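FKBO (Streptomyces hygroscopicus, PDB 4BPS) hydrolyses chorismate to a dihydroxycyclohexadiene carboxylate and pyruvate, supplying a building block for the immunosuppressant polyketides FK506 and FK520. Local coordinates at residues A97-V102 with Q124-L129; A116-N121 with I189-L194. All blocks are in the same frame, centred on the assembly; numbering follows the deposited sequence. Where two conformers were deposited one is given.

Interaction 1: residues A97-V102 with Q124-L129; sequences AYLFGV and QLTRSL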
# COMPACT_ATOMS: atom_id res chain seq x y z
N ALA A 97 -2.85 4.52 20.16
CA ALA A 97 -3.93 4.63 19.18
C ALA A 97 -3.72 3.89 17.86
O ALA A 97 -4.71 3.60 17.17
CB ALA A 97 -4.22 6.10 18.90
N TYR A 98 -2.46 3.62 17.46
CA TYR A 98 -2.18 3.05 16.14
C TYR A 98 -1.10 1.98 16.20
O TYR A 98 -0.28 1.95 17.12
CB TYR A 98 -1.77 4.15 15.13
CG TYR A 98 -2.84 5.20 14.98
CD1 TYR A 98 -3.99 4.96 14.21
CD2 TYR A 98 -2.74 6.44 15.62
CE1 TYR A 98 -4.99 5.94 14.11
CE2 TYR A 98 -3.74 7.39 15.52
CZ TYR A 98 -4.84 7.15 14.75
OH TYR A 98 -5.86 8.08 14.61
N LEU A 99 -1.10 1.12 15.19
CA LEU A 99 -0.18 -0.03 15.10
C LEU A 99 0.40 -0.07 13.67
O LEU A 99 -0.33 0.13 12.69
CB LEU A 99 -0.98 -1.30 15.35
CG LEU A 99 -0.33 -2.67 15.16
CD1 LEU A 99 0.72 -2.87 16.19
CD2 LEU A 99 -1.39 -3.82 15.23
N PHE A 100 1.70 -0.34 13.57
CA PHE A 100 2.39 -0.58 12.30
C PHE A 100 2.99 -1.98 12.36
O PHE A 100 3.64 -2.31 13.34
CB PHE A 100 3.50 0.45 12.12
CG PHE A 100 4.33 0.26 10.87
CD1 PHE A 100 3.88 0.72 9.65
CD2 PHE A 100 5.56 -0.35 10.92
CE1 PHE A 100 4.65 0.56 8.50
CE2 PHE A 100 6.33 -0.51 9.76
CZ PHE A 100 5.86 -0.07 8.57
N GLY A 101 2.82 -2.77 11.30
CA GLY A 101 3.41 -4.09 11.24
C GLY A 101 3.95 -4.43 9.87
O GLY A 101 3.50 -3.90 8.84
N VAL A 102 4.91 -5.36 9.86
CA VAL A 102 5.55 -5.83 8.65
C VAL A 102 5.81 -7.32 8.79
O VAL A 102 6.25 -7.77 9.84
CB VAL A 102 6.96 -5.12 8.56
CG1 VAL A 102 7.71 -5.57 7.32
CG2 VAL A 102 6.86 -3.59 8.65
N GLN A 124 -5.20 -11.81 13.25
CA GLN A 124 -5.14 -12.24 14.64
C GLN A 124 -4.36 -11.27 15.51
O GLN A 124 -4.76 -11.04 16.65
CB GLN A 124 -4.54 -13.63 14.72
CG GLN A 124 -4.46 -14.17 16.14
CD GLN A 124 -5.79 -14.05 16.94
OE1 GLN A 124 -6.87 -14.35 16.42
NE2 GLN A 124 -5.70 -13.63 18.20
N LEU A 125 -3.25 -10.72 15.01
CA LEU A 125 -2.46 -9.78 15.79
C LEU A 125 -3.26 -8.49 16.04
O LEU A 125 -3.26 -7.94 17.14
CB LEU A 125 -1.15 -9.42 15.07
CG LEU A 125 -0.22 -8.53 15.90
CD1 LEU A 125 0.36 -9.30 17.07
CD2 LEU A 125 0.89 -7.95 15.01
N THR A 126 -3.94 -7.99 15.01
CA THR A 126 -4.73 -6.79 15.20
C THR A 126 -5.82 -7.03 16.23
O THR A 126 -6.10 -6.14 17.05
CB THR A 126 -5.30 -6.25 13.87
OG1 THR A 126 -6.21 -7.18 13.29
CG2 THR A 126 -4.18 -5.87 12.89
N ARG A 127 -6.42 -8.21 16.23
CA ARG A 127 -7.42 -8.51 17.25
C ARG A 127 -6.79 -8.62 18.64
O ARG A 127 -7.28 -8.01 19.61
CB ARG A 127 -8.16 -9.80 16.90
CG ARG A 127 -9.08 -9.66 15.74
CD ARG A 127 -9.99 -10.87 15.63
NE ARG A 127 -9.28 -12.13 15.36
CZ ARG A 127 -9.05 -12.64 14.15
NH1 ARG A 127 -9.47 -12.01 13.05
NH2 ARG A 127 -8.42 -13.79 14.04
N SER A 128 -5.71 -9.40 18.75
CA SER A 128 -5.10 -9.66 20.05
C SER A 128 -4.53 -8.40 20.71
O SER A 128 -4.65 -8.23 21.92
CB SER A 128 -3.99 -10.68 19.89
OG SER A 128 -3.34 -10.91 21.12
N LEU A 129 -3.92 -7.52 19.91
CA LEU A 129 -3.34 -6.31 20.46
C LEU A 129 -4.38 -5.21 20.68
O LEU A 129 -4.11 -4.24 21.39
CB LEU A 129 -2.23 -5.77 19.57
CG LEU A 129 -0.95 -6.60 19.47
CD1 LEU A 129 0.04 -5.94 18.53
CD2 LEU A 129 -0.28 -6.80 20.81
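Strand residues 98-102 run past the last turns of the helix that holds 124-129, nearest where the CA atoms of Leu99 and Thr126 stand 8.1 Å apart, and no hydrogen bond joins the two segments. The contact is carried by the two methyl branches of Leu99, whose CB points at the helix. With CG swung anti to the backbone N (chi1 173°), the branch end is carried toward the helix. Leu99 CD1 meets Leu129 CD1 at 3.9 Å, the closest touch between the segments, while Leu99 CD2 lies 4.2 Å from Thr126 CG2 and also stays near Leu129 CD1. The leucine therefore sits with one methyl on Leu129 and the other at the fork between Leu129 and Thr126, crossing both side chains at about a right angle. This is helix-on-sheet packing in the YjgF-like fold of the N-terminal part of the chorismatase: helix 112-129 lies against the sheet to which strand 98-105 belongs. Thr126 splits its side chain by polarity. Its methyl faces Leu99, and its OG1, turned between the backbone N and the carbonyl carbon (chi1 64°), hydrogen-bonds back to Phe123 O in the preceding turn. Neighbouring strand 90-94 widens the apolar surface, Trp92 touching both Leu125 and Leu129. On the outer side of the helix, Arg127 NH2 reaches back to Gln124 OE1 at 2.9 Å, bent to 148° at the hydrogen.

Interaction 2: residues A116-N121 with I189-L194; sequences AALYTN and ITCVFL
Tyr119 meets Cys191 obliquely, the sulfur coming neither squarely over a face of the phenol ring nor in at its rim: Cys191 SG stands 4.6 Å from the centroid of the Tyr119 ring, 35° off the ring normal. This sulfur-aromatic contact is weighted toward the phenolic end, with Tyr119 OH 3.7 Å and CZ 3.9 Å from Cys191 SG. It belongs to the helix-on-sheet layer of the YjgF-like fold, where helix 116-121 runs nearly parallel to strand 189-194, 18° between their directions and their axes approaching to 10.3 Å. Leu118 supplies the closest touch. Its CB points at the strand, CG extends away from the backbone N (chi1 -180°), and the next torsion brings Leu118 CD2 round to 3.6 Å from Cys191 CB. Leu118 CD2 also lies close to Cys191 SG, so the cysteine side chain is touched by both the leucine and the tyrosine. The other methyl of Leu118, CD1, lies near the carbonyl O of Ile189, whose own side chain points toward the helix but stays farther off.

Tyr119 links this packing to the active site. Its hydroxyl is hydrogen-bonded to OD1 of Asn139, a residue of the ligand pocket, and its side chain is about 4 Å from that of substrate-binding Arg162 and about 6 Å from the bound 3-(2-carboxyethyl)benzoic acid. Tyr119 is thus placed to act as a second-shell residue, probably helping to position Asn139. On the helix's far side, Ala116 O takes two bonds from Thr120, whose N and OG1 approach from opposite faces of the carbonyl plane, Thr120 OG1 at 2.9 Å.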
# COMPACT_ATOMS: atom_id res chain seq x y z
N ALA A 116 -2.44 -16.94 2.89
CA ALA A 116 -3.58 -17.07 3.79
C ALA A 116 -3.10 -17.11 5.24
O ALA A 116 -3.72 -16.52 6.13
CB ALA A 116 -4.40 -18.32 3.46
N ALA A 117 -1.99 -17.81 5.48
CA ALA A 117 -1.45 -17.90 6.83
C ALA A 117 -0.93 -16.53 7.31
O ALA A 117 -1.15 -16.13 8.45
CB ALA A 117 -0.36 -18.96 6.91
N LEU A 118 -0.24 -15.81 6.43
CA LEU A 118 0.29 -14.50 6.75
C LEU A 118 -0.86 -13.55 7.09
O LEU A 118 -0.82 -12.89 8.14
CB LEU A 118 1.10 -14.02 5.54
CG LEU A 118 1.76 -12.65 5.67
CD1 LEU A 118 3.00 -12.56 4.78
CD2 LEU A 118 0.77 -11.54 5.31
N TYR A 119 -1.88 -13.49 6.25
CA TYR A 119 -3.01 -12.61 6.54
C TYR A 119 -3.78 -13.06 7.79
O TYR A 119 -4.23 -12.23 8.56
CB TYR A 119 -3.95 -12.46 5.32
CG TYR A 119 -3.60 -11.23 4.51
CD1 TYR A 119 -4.15 -10.00 4.82
CD2 TYR A 119 -2.68 -11.29 3.47
CE1 TYR A 119 -3.79 -8.85 4.14
CE2 TYR A 119 -2.32 -10.14 2.78
CZ TYR A 119 -2.88 -8.92 3.11
OH TYR A 119 -2.52 -7.76 2.46
N THR A 120 -3.91 -14.37 7.99
CA THR A 120 -4.51 -14.85 9.25
C THR A 120 -3.75 -14.28 10.44
O THR A 120 -4.35 -13.83 11.42
CB THR A 120 -4.50 -16.37 9.31
OG1 THR A 120 -5.45 -16.90 8.37
CG2 THR A 120 -4.89 -16.87 10.71
N ASN A 121 -2.43 -14.31 10.35
CA ASN A 121 -1.61 -13.83 11.45
C ASN A 121 -1.77 -12.31 11.64
O ASN A 121 -1.81 -11.84 12.78
CB ASN A 121 -0.15 -14.22 11.25
CG ASN A 121 0.06 -15.72 11.43
OD1 ASN A 121 -0.73 -16.38 12.09
ND2 ASN A 121 1.09 -16.25 10.80
N ILE A 189 6.75 -12.60 -0.79
CA ILE A 189 5.66 -11.65 -0.60
C ILE A 189 5.83 -10.97 0.75
O ILE A 189 5.93 -11.62 1.77
CB ILE A 189 4.29 -12.31 -0.71
CG1 ILE A 189 4.12 -12.95 -2.11
CG2 ILE A 189 3.18 -11.28 -0.44
CD1 ILE A 189 2.78 -13.59 -2.37
N THR A 190 5.84 -9.63 0.72
CA THR A 190 5.96 -8.80 1.91
C THR A 190 4.66 -8.01 2.08
O THR A 190 4.18 -7.40 1.13
CB THR A 190 7.14 -7.83 1.78
OG1 THR A 190 8.35 -8.56 1.54
CG2 THR A 190 7.34 -6.98 3.03
N CYS A 191 4.15 -8.03 3.31
CA CYS A 191 2.95 -7.29 3.68
C CYS A 191 3.28 -6.26 4.77
O CYS A 191 3.93 -6.58 5.78
CB CYS A 191 1.88 -8.25 4.20
SG CYS A 191 0.36 -7.45 4.81
N VAL A 192 2.86 -5.02 4.51
CA VAL A 192 3.01 -3.93 5.46
C VAL A 192 1.61 -3.45 5.80
O VAL A 192 0.76 -3.38 4.91
CB VAL A 192 3.83 -2.77 4.82
CG1 VAL A 192 4.04 -1.62 5.79
CG2 VAL A 192 5.14 -3.27 4.26
N PHE A 193 1.35 -3.07 7.05
CA PHE A 193 0.02 -2.58 7.38
C PHE A 193 0.04 -1.56 8.51
O PHE A 193 0.94 -1.56 9.38
CB PHE A 193 -0.94 -3.74 7.74
CG PHE A 193 -0.55 -4.50 8.97
CD1 PHE A 193 0.37 -5.54 8.89
CD2 PHE A 193 -1.08 -4.16 10.21
CE1 PHE A 193 0.75 -6.24 10.02
CE2 PHE A 193 -0.71 -4.85 11.35
CZ PHE A 193 0.21 -5.89 11.24
N LEU A 194 -0.97 -0.70 8.47
CA LEU A 194 -1.31 0.21 9.55
C LEU A 194 -2.69 -0.16 10.07
O LEU A 194 -3.57 -0.54 9.29
CB LEU A 194 -1.37 1.65 9.03
CG LEU A 194 -0.03 2.30 8.72
CD1 LEU A 194 -0.24 3.52 7.82
CD2 LEU A 194 0.69 2.70 10.01

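Both interactions press helix 112-129 against one sheet, on neighbouring antiparallel strands: interaction 1 uses the helix's C-terminal turns and strand 98-105, interaction 2 an earlier part and strand 189-196. Their centres are 11 Å apart, and the strands join them directly, Gly101 O lying 2.9 Å from Phe193 N in a probable hydrogen bond. On the sheet's other side, Phe100 CE1 packs on Val192 CG1. Both are buried; interaction 1 reaches the rim only at partly exposed Leu129. Interaction 2 is nearer the chain's centre; it adds a sulfur-aromatic contact, and its tyrosine reaches toward the ligand pocket. Interaction 1, away from the annotated sites, relies on methyl groups.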